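Local atomic coordinates of FACT-Spt16 (Cicer arietinum, PDB entry 5CE6), a protein that is the N-terminal domain of a subunit of the FACT histone chaperone complex and probably takes part in binding histones H3-H4. Residues G341-G346 with F404-G409; T204-A209 with T432-K437; H95-Q100 with A133-A138; I86-K91 with D171-K176. All coordinates share one frame; numbering follows the deposited sequence.

In the fold
The chain starts in the N-terminal lobe. Strand 85-89 gives the first segment of contact 4 (86-91), and the next strand, 93-98, gives that of contact 3 (95-100). Contact 3 closes first, at helix 133-145. Contact 4 closes later, at helix 168-179, and so encloses contact 3. Both helices cover the same six-stranded sheet, and the two contacts touch. The second pair lies in the range related to the M24 metallopeptidases. Contact 2 opens on helix 200-230 and closes on strand 424-435. Contact 1, from the end of helix 323-342 to strand 403-414, falls within that span. Strands 403-414 and 424-435 are sheet neighbours, so contacts 1 and 2 also touch.

Contact 1: residues G341-G346 with F404-G409; sequences GSLKPG and FNVSLG. With ACT (acetate ion), chain C.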
loop_
_atom_site.group_PDB
_atom_site.type_symbol
_atom_site.label_atom_id
_atom_site.label_comp_id
_atom_site.label_asym_id
_atom_site.label_seq_id
_atom_site.Cartn_x
_atom_site.Cartn_y
_atom_site.Cartn_z
ATOM N N GLY A 341 6.347 -16.614 -9.141
ATOM C CA GLY A 341 6.454 -18.053 -8.977
ATOM C C GLY A 341 7.191 -18.466 -7.720
ATOM O O GLY A 341 7.061 -19.605 -7.270
ATOM N N SER A 342 7.971 -17.551 -7.154
ATOM C CA SER A 342 8.741 -17.844 -5.951
ATOM C C SER A 342 8.028 -17.425 -4.677
ATOM O O SER A 342 8.464 -17.768 -3.580
ATOM C CB SER A 342 10.118 -17.177 -6.010
ATOM O OG SER A 342 10.913 -17.726 -7.040
ATOM N N LEU A 343 6.942 -16.670 -4.812
ATOM C CA LEU A 343 6.188 -16.240 -3.634
ATOM C C LEU A 343 5.209 -17.333 -3.209
ATOM O O LEU A 343 4.041 -17.336 -3.596
ATOM C CB LEU A 343 5.472 -14.913 -3.891
ATOM C CG LEU A 343 6.441 -13.737 -3.977
ATOM C CD1 LEU A 343 5.739 -12.503 -4.511
ATOM C CD2 LEU A 343 7.064 -13.443 -2.610
ATOM N N LYS A 344 5.724 -18.287 -2.438
ATOM C CA LYS A 344 4.962 -19.447 -2.002
ATOM C C LYS A 344 5.210 -19.598 -0.520
ATOM O O LYS A 344 6.296 -19.260 -0.046
ATOM C CB LYS A 344 5.448 -20.710 -2.720
ATOM C CG LYS A 344 5.319 -20.684 -4.233
ATOM C CD LYS A 344 3.871 -20.828 -4.667
ATOM C CE LYS A 344 3.723 -20.650 -6.175
ATOM N NZ LYS A 344 4.611 -21.573 -6.935
ATOM N N PRO A 345 4.208 -20.098 0.225
ATOM C CA PRO A 345 4.388 -20.244 1.674
ATOM C C PRO A 345 5.670 -21.004 2.026
ATOM O O PRO A 345 5.949 -22.065 1.462
ATOM C CB PRO A 345 3.145 -21.032 2.097
ATOM C CG PRO A 345 2.095 -20.590 1.104
ATOM C CD PRO A 345 2.848 -20.480 -0.203
ATOM N N GLY A 346 6.452 -20.435 2.937
ATOM C CA GLY A 346 7.657 -21.086 3.408
ATOM C C GLY A 346 8.915 -20.550 2.747
ATOM O O GLY A 346 10.023 -20.831 3.203
ATOM N N PHE A 404 0.567 -9.312 -2.191
ATOM C CA PHE A 404 1.708 -8.533 -2.675
ATOM C C PHE A 404 1.400 -7.711 -3.921
ATOM O O PHE A 404 0.688 -8.170 -4.819
ATOM C CB PHE A 404 2.909 -9.452 -2.994
ATOM C CG PHE A 404 3.540 -10.073 -1.781
ATOM C CD1 PHE A 404 4.453 -9.360 -1.017
ATOM C CD2 PHE A 404 3.207 -11.371 -1.398
ATOM C CE1 PHE A 404 5.033 -9.930 0.112
ATOM C CE2 PHE A 404 3.787 -11.947 -0.273
ATOM C CZ PHE A 404 4.699 -11.226 0.477
ATOM N N ASN A 405 1.943 -6.493 -3.948
ATOM C CA ASN A 405 2.087 -5.711 -5.170
ATOM C C ASN A 405 3.467 -6.062 -5.691
ATOM O O ASN A 405 4.464 -5.568 -5.175
ATOM C CB ASN A 405 1.986 -4.202 -4.829
ATOM C CG ASN A 405 2.333 -3.290 -6.009
ATOM O OD1 ASN A 405 2.254 -3.697 -7.169
ATOM N ND2 ASN A 405 2.694 -2.040 -5.708
ATOM N N VAL A 406 3.524 -6.995 -6.647
ATOM C CA VAL A 406 4.775 -7.416 -7.247
ATOM C C VAL A 406 5.048 -6.476 -8.403
ATOM O O VAL A 406 4.438 -6.582 -9.464
ATOM C CB VAL A 406 4.715 -8.871 -7.744
ATOM C CG1 VAL A 406 6.039 -9.280 -8.383
ATOM C CG2 VAL A 406 4.372 -9.806 -6.584
ATOM N N SER A 407 5.979 -5.556 -8.173
ATOM C CA SER A 407 6.201 -4.431 -9.066
ATOM C C SER A 407 7.698 -4.384 -9.311
ATOM O O SER A 407 8.485 -4.143 -8.395
ATOM C CB SER A 407 5.691 -3.136 -8.405
ATOM O OG SER A 407 5.938 -1.974 -9.205
ATOM N N LEU A 408 8.084 -4.671 -10.550
ATOM C CA LEU A 408 9.482 -4.851 -10.890
ATOM C C LEU A 408 9.799 -4.067 -12.161
ATOM O O LEU A 408 9.002 -4.050 -13.113
ATOM C CB LEU A 408 9.752 -6.348 -11.111
ATOM C CG LEU A 408 11.211 -6.732 -11.354
ATOM C CD1 LEU A 408 12.025 -6.563 -10.083
ATOM C CD2 LEU A 408 11.310 -8.167 -11.877
ATOM N N GLY A 409 10.944 -3.392 -12.174
ATOM C CA GLY A 409 11.289 -2.584 -13.324
ATOM C C GLY A 409 12.747 -2.573 -13.713
ATOM O O GLY A 409 13.612 -3.110 -13.015
HETATM C C ACT C . 9.305 -0.781 -7.345
HETATM O O ACT C . 9.310 -1.917 -6.803
HETATM O OXT ACT C . 8.630 -0.656 -8.400
HETATM C CH3 ACT C . 10.047 0.381 -6.745
#
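The ring of F404 takes L343 CD2 over one face, 4.3 Å above the ring plane and displaced toward the rim. The other methyl of L343, CD1, reaches F404 CD2 at 4.2 Å. L343 thus meets the ring with both branches. CD1 also meets V406 CG2 at 3.7 Å, the closest approach between the two segments. In V406, CG2 lies anti to the carbonyl carbon and CG1 anti to the backbone N (chi1 179°). This turns CG2 to the leucine. F404 and V406 are two apart on strand 403-414, so both point to the same side of it, and L343 lies against the pair. Farther along the strand, S407 faces an acetate ion, probably from the crystallisation liquor. S407 OG lies 3.1 Å from acetate OXT.

L343 is the centre of an inverse gamma turn just past helix 323-342. Beside it, K344 NZ bonds to G341 O at 3.2 Å, and the donor is tilted 28° from the carbonyl plane. The backbone O of L343 is bonded to T440 OG1. A352 of helix 349-363 and I433 of strand 424-435 also touch the leucine. The contact itself is wholly apolar and all three side chains are buried. It therefore rests on shape and on exclusion of water, with no polar bond between the segments to fix its direction.

Contact 2: residues T204-A209 with T432-K437; sequences TYIKRA and TIIINK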
loop_
_atom_site.group_PDB
_atom_site.type_symbol
_atom_site.label_atom_id
_atom_site.label_comp_id
_atom_site.label_asym_id
_atom_site.label_seq_id
_atom_site.Cartn_x
_atom_site.Cartn_y
_atom_site.Cartn_z
ATOM N N THR A 204 -11.262 -10.783 -0.226
ATOM C CA THR A 204 -12.341 -10.484 -1.154
ATOM C C THR A 204 -12.319 -9.014 -1.579
ATOM O O THR A 204 -12.439 -8.712 -2.765
ATOM C CB THR A 204 -13.693 -10.841 -0.554
ATOM O OG1 THR A 204 -13.784 -12.268 -0.475
ATOM C CG2 THR A 204 -14.839 -10.310 -1.432
ATOM N N TYR A 205 -12.152 -8.109 -0.620
ATOM C CA TYR A 205 -12.086 -6.676 -0.941
ATOM C C TYR A 205 -10.901 -6.345 -1.849
ATOM O O TYR A 205 -11.036 -5.537 -2.764
ATOM C CB TYR A 205 -12.059 -5.822 0.333
ATOM C CG TYR A 205 -13.276 -6.057 1.219
ATOM C CD1 TYR A 205 -14.472 -6.546 0.684
ATOM C CD2 TYR A 205 -13.228 -5.796 2.580
ATOM C CE1 TYR A 205 -15.579 -6.763 1.481
ATOM C CE2 TYR A 205 -14.348 -6.020 3.391
ATOM C CZ TYR A 205 -15.513 -6.498 2.828
ATOM O OH TYR A 205 -16.624 -6.735 3.615
ATOM N N ILE A 206 -9.753 -6.972 -1.605
ATOM C CA ILE A 206 -8.585 -6.768 -2.467
ATOM C C ILE A 206 -8.853 -7.293 -3.882
ATOM O O ILE A 206 -8.481 -6.652 -4.869
ATOM C CB ILE A 206 -7.325 -7.431 -1.857
ATOM C CG1 ILE A 206 -6.958 -6.728 -0.541
ATOM C CG2 ILE A 206 -6.149 -7.409 -2.850
ATOM C CD1 ILE A 206 -5.873 -7.421 0.284
ATOM N N LYS A 207 -9.489 -8.454 -3.992
ATOM C CA LYS A 207 -9.837 -8.982 -5.310
ATOM C C LYS A 207 -10.818 -8.065 -6.034
ATOM O O LYS A 207 -10.687 -7.864 -7.241
ATOM C CB LYS A 207 -10.440 -10.384 -5.199
ATOM C CG LYS A 207 -9.457 -11.444 -4.758
ATOM C CD LYS A 207 -10.179 -12.785 -4.609
ATOM C CE LYS A 207 -9.219 -13.952 -4.485
ATOM N NZ LYS A 207 -9.967 -15.250 -4.392
ATOM N N ARG A 208 -11.805 -7.531 -5.309
ATOM C CA ARG A 208 -12.742 -6.572 -5.904
ATOM C C ARG A 208 -11.970 -5.360 -6.426
ATOM O O ARG A 208 -12.183 -4.924 -7.550
ATOM C CB ARG A 208 -13.806 -6.110 -4.896
ATOM C CG ARG A 208 -14.669 -7.245 -4.320
ATOM C CD ARG A 208 -15.697 -7.777 -5.315
ATOM N NE ARG A 208 -16.471 -8.895 -4.758
ATOM C CZ ARG A 208 -16.255 -10.173 -5.057
ATOM N NH1 ARG A 208 -15.293 -10.499 -5.910
ATOM N NH2 ARG A 208 -16.994 -11.129 -4.495
ATOM N N ALA A 209 -11.076 -4.831 -5.595
ATOM C CA ALA A 209 -10.250 -3.684 -5.963
ATOM C C ALA A 209 -9.413 -4.014 -7.191
ATOM O O ALA A 209 -9.372 -3.236 -8.147
ATOM C CB ALA A 209 -9.357 -3.286 -4.807
ATOM N N THR A 432 -1.050 -7.503 -8.705
ATOM C CA THR A 432 -1.444 -7.801 -7.318
ATOM C C THR A 432 -1.656 -9.298 -7.203
ATOM O O THR A 432 -2.366 -9.896 -8.013
ATOM C CB THR A 432 -2.714 -7.061 -6.912
ATOM O OG1 THR A 432 -2.496 -5.663 -7.094
ATOM C CG2 THR A 432 -3.040 -7.315 -5.446
ATOM N N ILE A 433 -1.001 -9.922 -6.230
ATOM C CA ILE A 433 -1.128 -11.379 -6.104
ATOM C C ILE A 433 -1.563 -11.766 -4.695
ATOM O O ILE A 433 -1.226 -11.079 -3.726
ATOM C CB ILE A 433 0.163 -12.115 -6.492
ATOM C CG1 ILE A 433 1.225 -11.962 -5.412
ATOM C CG2 ILE A 433 0.693 -11.646 -7.864
ATOM C CD1 ILE A 433 2.429 -12.849 -5.664
ATOM N N ILE A 434 -2.317 -12.860 -4.593
ATOM C CA ILE A 434 -2.808 -13.329 -3.299
ATOM C C ILE A 434 -2.151 -14.664 -3.017
ATOM O O ILE A 434 -2.157 -15.546 -3.866
ATOM C CB ILE A 434 -4.332 -13.556 -3.316
ATOM C CG1 ILE A 434 -5.050 -12.330 -3.880
ATOM C CG2 ILE A 434 -4.841 -13.911 -1.910
ATOM C CD1 ILE A 434 -5.194 -11.224 -2.916
ATOM N N ILE A 435 -1.559 -14.816 -1.835
ATOM C CA ILE A 435 -0.907 -16.080 -1.504
ATOM C C ILE A 435 -1.910 -16.981 -0.822
ATOM O O ILE A 435 -2.286 -16.743 0.317
ATOM C CB ILE A 435 0.290 -15.918 -0.544
ATOM C CG1 ILE A 435 1.274 -14.865 -1.073
ATOM C CG2 ILE A 435 0.971 -17.284 -0.319
ATOM C CD1 ILE A 435 1.756 -15.095 -2.509
ATOM N N ASN A 436 -2.353 -18.013 -1.523
ATOM C CA ASN A 436 -3.175 -19.021 -0.867
ATOM C C ASN A 436 -2.308 -20.224 -0.532
ATOM O O ASN A 436 -1.165 -20.319 -0.984
ATOM C CB ASN A 436 -4.368 -19.411 -1.741
ATOM C CG ASN A 436 -5.273 -18.227 -2.056
ATOM O OD1 ASN A 436 -5.757 -17.549 -1.158
ATOM N ND2 ASN A 436 -5.483 -17.966 -3.343
ATOM N N LYS A 437 -2.850 -21.147 0.255
ATOM C CA LYS A 437 -2.087 -22.309 0.696
ATOM C C LYS A 437 -1.605 -23.153 -0.480
ATOM O O LYS A 437 -0.462 -23.618 -0.502
ATOM C CB LYS A 437 -2.937 -23.161 1.640
ATOM C CG LYS A 437 -2.265 -24.432 2.105
ATOM C CD LYS A 437 -2.740 -24.805 3.501
ATOM C CE LYS A 437 -3.231 -26.232 3.542
ATOM N NZ LYS A 437 -2.263 -27.130 2.858
#
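I206 meets strand 424-435 through one branch. From CB the side chain divides. CG1 lies beside the backbone N (chi1 -65°), which places CG2 anti to that N, and CG2 makes both close approaches to the strand. It lies 3.9 Å from I434 CD1 and 4.1 Å from T432 CG2. The other branch, CG1 and then CD1, takes no part in these approaches. I206 CG2 is thus shared between two residues on the same side of the strand.

I434 offers the end of its longer branch, while T432 offers its methyl. The hydroxyl of T432 is used elsewhere: OG1 is bonded to the backbone O of N312. This leaves the methyl as the part of the threonine that meets the helix. All three side chains are buried. V403 of the neighbouring strand touches both I206 and I434, and Y309 of strand 309-319 also touches I206.

The contact lays helix 200-230 against one side of the antiparallel sheet that includes strands 403-414 and 424-435. I433, between the two touching strand residues, points away from the helix and packs on L343. Such helix-on-sheet layers are consistent with the pita-bread fold of the M24 metallopeptidase family.

Contact 3: residues H95-Q100 with A133-A138; sequences HVLCSQ and ASSMDA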
loop_
_atom_site.group_PDB
_atom_site.type_symbol
_atom_site.label_atom_id
_atom_site.label_comp_id
_atom_site.label_asym_id
_atom_site.label_seq_id
_atom_site.Cartn_x
_atom_site.Cartn_y
_atom_site.Cartn_z
ATOM N N HIS A 95 -7.731 4.014 26.032
ATOM C CA HIS A 95 -8.077 5.419 26.184
ATOM C C HIS A 95 -8.165 6.079 24.824
ATOM O O HIS A 95 -7.313 5.864 23.973
ATOM C CB HIS A 95 -7.034 6.125 27.046
ATOM C CG HIS A 95 -7.022 5.664 28.466
ATOM N ND1 HIS A 95 -7.670 6.343 29.477
ATOM C CD2 HIS A 95 -6.441 4.589 29.049
ATOM C CE1 HIS A 95 -7.489 5.706 30.619
ATOM N NE2 HIS A 95 -6.744 4.637 30.385
ATOM N N VAL A 96 -9.213 6.865 24.610
ATOM C CA VAL A 96 -9.382 7.575 23.356
ATOM C C VAL A 96 -9.560 9.049 23.661
ATOM O O VAL A 96 -10.343 9.399 24.530
ATOM C CB VAL A 96 -10.608 7.062 22.584
ATOM C CG1 VAL A 96 -10.707 7.736 21.232
ATOM C CG2 VAL A 96 -10.529 5.539 22.397
ATOM N N LEU A 97 -8.807 9.904 22.973
ATOM C CA LEU A 97 -8.988 11.353 23.083
ATOM C C LEU A 97 -9.505 11.820 21.733
ATOM O O LEU A 97 -8.817 11.674 20.725
ATOM C CB LEU A 97 -7.658 12.042 23.402
ATOM C CG LEU A 97 -7.675 13.570 23.488
ATOM C CD1 LEU A 97 -8.782 14.033 24.409
ATOM C CD2 LEU A 97 -6.332 14.082 23.976
ATOM N N CYS A 98 -10.723 12.356 21.708
ATOM C CA CYS A 98 -11.394 12.661 20.445
ATOM C C CYS A 98 -12.533 13.642 20.659
ATOM O O CYS A 98 -12.833 14.008 21.791
ATOM C CB CYS A 98 -11.949 11.377 19.818
ATOM S SG CYS A 98 -13.216 10.546 20.812
ATOM N N SER A 99 -13.178 14.039 19.567
ATOM C CA SER A 99 -14.331 14.942 19.629
ATOM C C SER A 99 -15.537 14.269 20.285
ATOM O O SER A 99 -15.603 13.042 20.369
ATOM C CB SER A 99 -14.705 15.386 18.215
ATOM O OG SER A 99 -15.219 14.291 17.478
ATOM N N GLN A 100 -16.493 15.072 20.751
ATOM C CA GLN A 100 -17.726 14.525 21.313
ATOM C C GLN A 100 -18.427 13.609 20.311
ATOM O O GLN A 100 -18.919 12.534 20.672
ATOM C CB GLN A 100 -18.666 15.654 21.747
ATOM C CG GLN A 100 -20.051 15.177 22.157
ATOM C CD GLN A 100 -20.021 14.247 23.356
ATOM O OE1 GLN A 100 -19.621 14.642 24.450
ATOM N NE2 GLN A 100 -20.446 13.004 23.155
ATOM N N ALA A 133 -4.770 19.132 26.367
ATOM C CA ALA A 133 -3.604 18.910 27.225
ATOM C C ALA A 133 -3.913 18.166 28.525
ATOM O O ALA A 133 -3.181 17.262 28.914
ATOM C CB ALA A 133 -2.911 20.232 27.531
ATOM N N SER A 134 -4.970 18.572 29.224
ATOM C CA SER A 134 -5.333 17.894 30.467
ATOM C C SER A 134 -5.702 16.427 30.260
ATOM O O SER A 134 -5.364 15.576 31.082
ATOM C CB SER A 134 -6.464 18.633 31.185
ATOM O OG SER A 134 -5.987 19.824 31.776
ATOM N N SER A 135 -6.395 16.131 29.168
ATOM C CA SER A 135 -6.751 14.749 28.860
ATOM C C SER A 135 -5.525 13.904 28.531
ATOM O O SER A 135 -5.471 12.730 28.874
ATOM C CB SER A 135 -7.767 14.683 27.721
ATOM O OG SER A 135 -9.017 15.205 28.134
ATOM N N MET A 136 -4.538 14.501 27.870
ATOM C CA MET A 136 -3.302 13.782 27.588
ATOM C C MET A 136 -2.586 13.434 28.891
ATOM O O MET A 136 -2.070 12.325 29.041
ATOM C CB MET A 136 -2.389 14.596 26.674
ATOM C CG MET A 136 -3.021 14.992 25.353
ATOM S SD MET A 136 -1.856 15.886 24.286
ATOM C CE MET A 136 -2.919 16.324 22.915
ATOM N N ASP A 137 -2.567 14.376 29.835
ATOM C CA ASP A 137 -1.955 14.132 31.139
ATOM C C ASP A 137 -2.663 12.996 31.880
ATOM O O ASP A 137 -2.021 12.170 32.525
ATOM C CB ASP A 137 -1.972 15.401 32.002
ATOM C CG ASP A 137 -1.055 16.489 31.470
ATOM O OD1 ASP A 137 -0.146 16.174 30.678
ATOM O OD2 ASP A 137 -1.244 17.665 31.857
ATOM N N ALA A 138 -3.988 12.965 31.791
ATOM C CA ALA A 138 -4.770 11.913 32.442
ATOM C C ALA A 138 -4.449 10.549 31.832
ATOM O O ALA A 138 -4.261 9.563 32.547
ATOM C CB ALA A 138 -6.248 12.206 32.329
#
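L97 of strand 93-98 faces S135 in the first turn of helix 133-145. Their CA atoms are the nearest between the segments, 7.1 Å apart. The helix is regular here, with backbone bonds D137 N to A133 O and A138 N to S134 O. The strand is extended, and a new helix follows it, with S99 at the N-cap.

The side chain of L97 does the touching. Its CG is anti to the backbone N (chi1 177°). CD1 rests on S135, 3.5 Å from S135 CB and 3.9 Å from S135 OG. CD2 reaches M136 CG at 3.7 Å while staying near S135 CB. The leucine and methionine side chains cross at about a right angle. Beyond CG the methionine is extended, and it also touches L172 and K176 of helix 168-179. An alanine at L97 would keep CB alone and is likely to leave a gap beside S135 CB and M136 CG.

On the strand side, L97 also packs on I86 of the neighbouring strand 85-89 and on H124 of strand 120-125. The contact seats helix 133-145 on the mixed sheet of the N-terminal lobe. It is a helix-on-sheet layer of an alpha/beta fold, here made mainly by carbon atoms.

Contact 4: residues I86-K91 with D171-K176; sequences IMVFTK and DLWAEK
W173 of helix 168-179 packs on I86 and V88 of strand 85-89, in the alpha/beta N-terminal lobe of Spt16. This is a helix-on-sheet contact, and its tight part is the indole. I86 CG2 lies over the face of the five-membered ring in a CH-pi contact, 4.0 Å from the centroid and 18° off the ring normal. I86 CD1 meets the root of the same side chain, at 3.7 Å from W173 CB. V88 takes the six-membered end. The tryptophan CG is anti to its own N (chi1 174°), which carries the indole toward the strand. A55 of strand 53-58 and I140 of helix 133-145 also touch the tryptophan side chain.

The outer side of the helix is looser. D171 and E175 are exposed and make no contact with the strand segment. K176 is partly exposed, and its NZ forms a salt bridge with D137. At the far end of the strand segment, K91 is exposed too.

Cut back to an alanine, W173 would probably leave a large gap between helix and sheet and I86 CG2 without its aromatic face. The V88 CG2 methyl approaches the indole obliquely, 3.7 Å from W173 CZ2.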
loop_
_atom_site.group_PDB
_atom_site.type_symbol
_atom_site.label_atom_id
_atom_site.label_comp_id
_atom_site.label_asym_id
_atom_site.label_seq_id
_atom_site.Cartn_x
_atom_site.Cartn_y
_atom_site.Cartn_z
ATOM N N ILE A 86 -6.452 10.389 19.297
ATOM C CA ILE A 86 -5.381 9.600 19.896
ATOM C C ILE A 86 -5.995 8.385 20.594
ATOM O O ILE A 86 -6.967 8.520 21.332
ATOM C CB ILE A 86 -4.628 10.428 20.939
ATOM C CG1 ILE A 86 -3.942 11.634 20.280
ATOM C CG2 ILE A 86 -3.627 9.571 21.693
ATOM C CD1 ILE A 86 -3.613 12.753 21.281
ATOM N N MET A 87 -5.430 7.203 20.365
ATOM C CA MET A 87 -5.921 6.000 21.029
ATOM C C MET A 87 -4.761 5.282 21.698
ATOM O O MET A 87 -3.739 5.019 21.058
ATOM C CB MET A 87 -6.617 5.078 20.024
ATOM C CG MET A 87 -7.162 3.801 20.610
ATOM S SD MET A 87 -8.350 3.052 19.473
ATOM C CE MET A 87 -7.341 2.820 18.018
ATOM N N VAL A 88 -4.921 4.970 22.981
ATOM C CA VAL A 88 -3.865 4.311 23.745
ATOM C C VAL A 88 -4.344 2.995 24.355
ATOM O O VAL A 88 -5.280 2.968 25.159
ATOM C CB VAL A 88 -3.317 5.216 24.863
ATOM C CG1 VAL A 88 -2.290 4.462 25.692
ATOM C CG2 VAL A 88 -2.688 6.471 24.270
ATOM N N PHE A 89 -3.683 1.912 23.971
ATOM C CA PHE A 89 -4.022 0.589 24.473
ATOM C C PHE A 89 -3.171 0.265 25.677
ATOM O O PHE A 89 -1.963 0.448 25.637
ATOM C CB PHE A 89 -3.756 -0.456 23.395
ATOM C CG PHE A 89 -4.498 -0.208 22.123
ATOM C CD1 PHE A 89 -3.924 0.543 21.103
ATOM C CD2 PHE A 89 -5.769 -0.726 21.945
ATOM C CE1 PHE A 89 -4.611 0.776 19.924
ATOM C CE2 PHE A 89 -6.466 -0.503 20.777
ATOM C CZ PHE A 89 -5.889 0.248 19.759
ATOM N N THR A 90 -3.803 -0.195 26.756
ATOM C CA THR A 90 -3.072 -0.733 27.895
ATOM C C THR A 90 -3.580 -2.148 28.157
ATOM O O THR A 90 -4.477 -2.621 27.463
ATOM C CB THR A 90 -3.223 0.132 29.177
ATOM O OG1 THR A 90 -4.507 -0.080 29.776
ATOM C CG2 THR A 90 -3.042 1.612 28.881
ATOM N N LYS A 91 -3.018 -2.816 29.156
ATOM C CA LYS A 91 -3.435 -4.181 29.468
ATOM C C LYS A 91 -4.938 -4.287 29.757
ATOM O O LYS A 91 -5.594 -5.241 29.331
ATOM C CB LYS A 91 -2.630 -4.734 30.649
ATOM C CG LYS A 91 -2.800 -6.236 30.864
ATOM C CD LYS A 91 -1.591 -6.830 31.570
ATOM C CE LYS A 91 -1.174 -8.155 30.935
ATOM N NZ LYS A 91 0.307 -8.258 30.762
ATOM N N ASP A 171 1.228 17.135 17.673
ATOM C CA ASP A 171 2.439 17.828 18.105
ATOM C C ASP A 171 2.551 17.828 19.623
ATOM O O ASP A 171 3.596 17.487 20.187
ATOM C CB ASP A 171 2.445 19.276 17.601
ATOM C CG ASP A 171 2.929 19.401 16.171
ATOM O OD1 ASP A 171 3.607 18.470 15.686
ATOM O OD2 ASP A 171 2.640 20.440 15.540
ATOM N N LEU A 172 1.463 18.211 20.282
ATOM C CA LEU A 172 1.444 18.277 21.731
ATOM C C LEU A 172 1.618 16.888 22.339
ATOM O O LEU A 172 2.397 16.699 23.281
ATOM C CB LEU A 172 0.144 18.928 22.219
ATOM C CG LEU A 172 -0.042 19.040 23.733
ATOM C CD1 LEU A 172 1.119 19.792 24.356
ATOM C CD2 LEU A 172 -1.363 19.726 24.081
ATOM N N TRP A 173 0.895 15.916 21.789
ATOM C CA TRP A 173 0.942 14.552 22.293
ATOM C C TRP A 173 2.357 13.992 22.206
ATOM O O TRP A 173 2.858 13.399 23.161
ATOM C CB TRP A 173 -0.043 13.667 21.518
ATOM C CG TRP A 173 0.024 12.203 21.861
ATOM C CD1 TRP A 173 0.369 11.180 21.020
ATOM C CD2 TRP A 173 -0.264 11.594 23.129
ATOM N NE1 TRP A 173 0.318 9.981 21.684
ATOM C CE2 TRP A 173 -0.073 10.204 22.978
ATOM C CE3 TRP A 173 -0.668 12.089 24.375
ATOM C CZ2 TRP A 173 -0.269 9.302 24.029
ATOM C CZ3 TRP A 173 -0.861 11.191 25.420
ATOM C CH2 TRP A 173 -0.664 9.813 25.239
ATOM N N ALA A 174 2.994 14.181 21.056
ATOM C CA ALA A 174 4.355 13.702 20.863
ATOM C C ALA A 174 5.296 14.346 21.872
ATOM O O ALA A 174 6.189 13.684 22.409
ATOM C CB ALA A 174 4.823 13.974 19.441
ATOM N N GLU A 175 5.083 15.634 22.142
ATOM C CA GLU A 175 5.906 16.357 23.109
ATOM C C GLU A 175 5.676 15.840 24.524
ATOM O O GLU A 175 6.614 15.725 25.311
ATOM C CB GLU A 175 5.641 17.866 23.039
ATOM C CG GLU A 175 6.542 18.692 23.953
ATOM C CD GLU A 175 6.815 20.092 23.421
ATOM O OE1 GLU A 175 5.943 20.650 22.717
ATOM O OE2 GLU A 175 7.909 20.630 23.704
ATOM N N LYS A 176 4.425 15.516 24.840
ATOM C CA LYS A 176 4.082 15.008 26.163
ATOM C C LYS A 176 4.591 13.582 26.402
ATOM O O LYS A 176 4.977 13.235 27.522
ATOM C CB LYS A 176 2.570 15.089 26.399
ATOM C CG LYS A 176 2.076 16.509 26.666
ATOM C CD LYS A 176 0.619 16.540 27.112
ATOM C CE LYS A 176 0.195 17.936 27.575
ATOM N NZ LYS A 176 0.849 18.342 28.842
#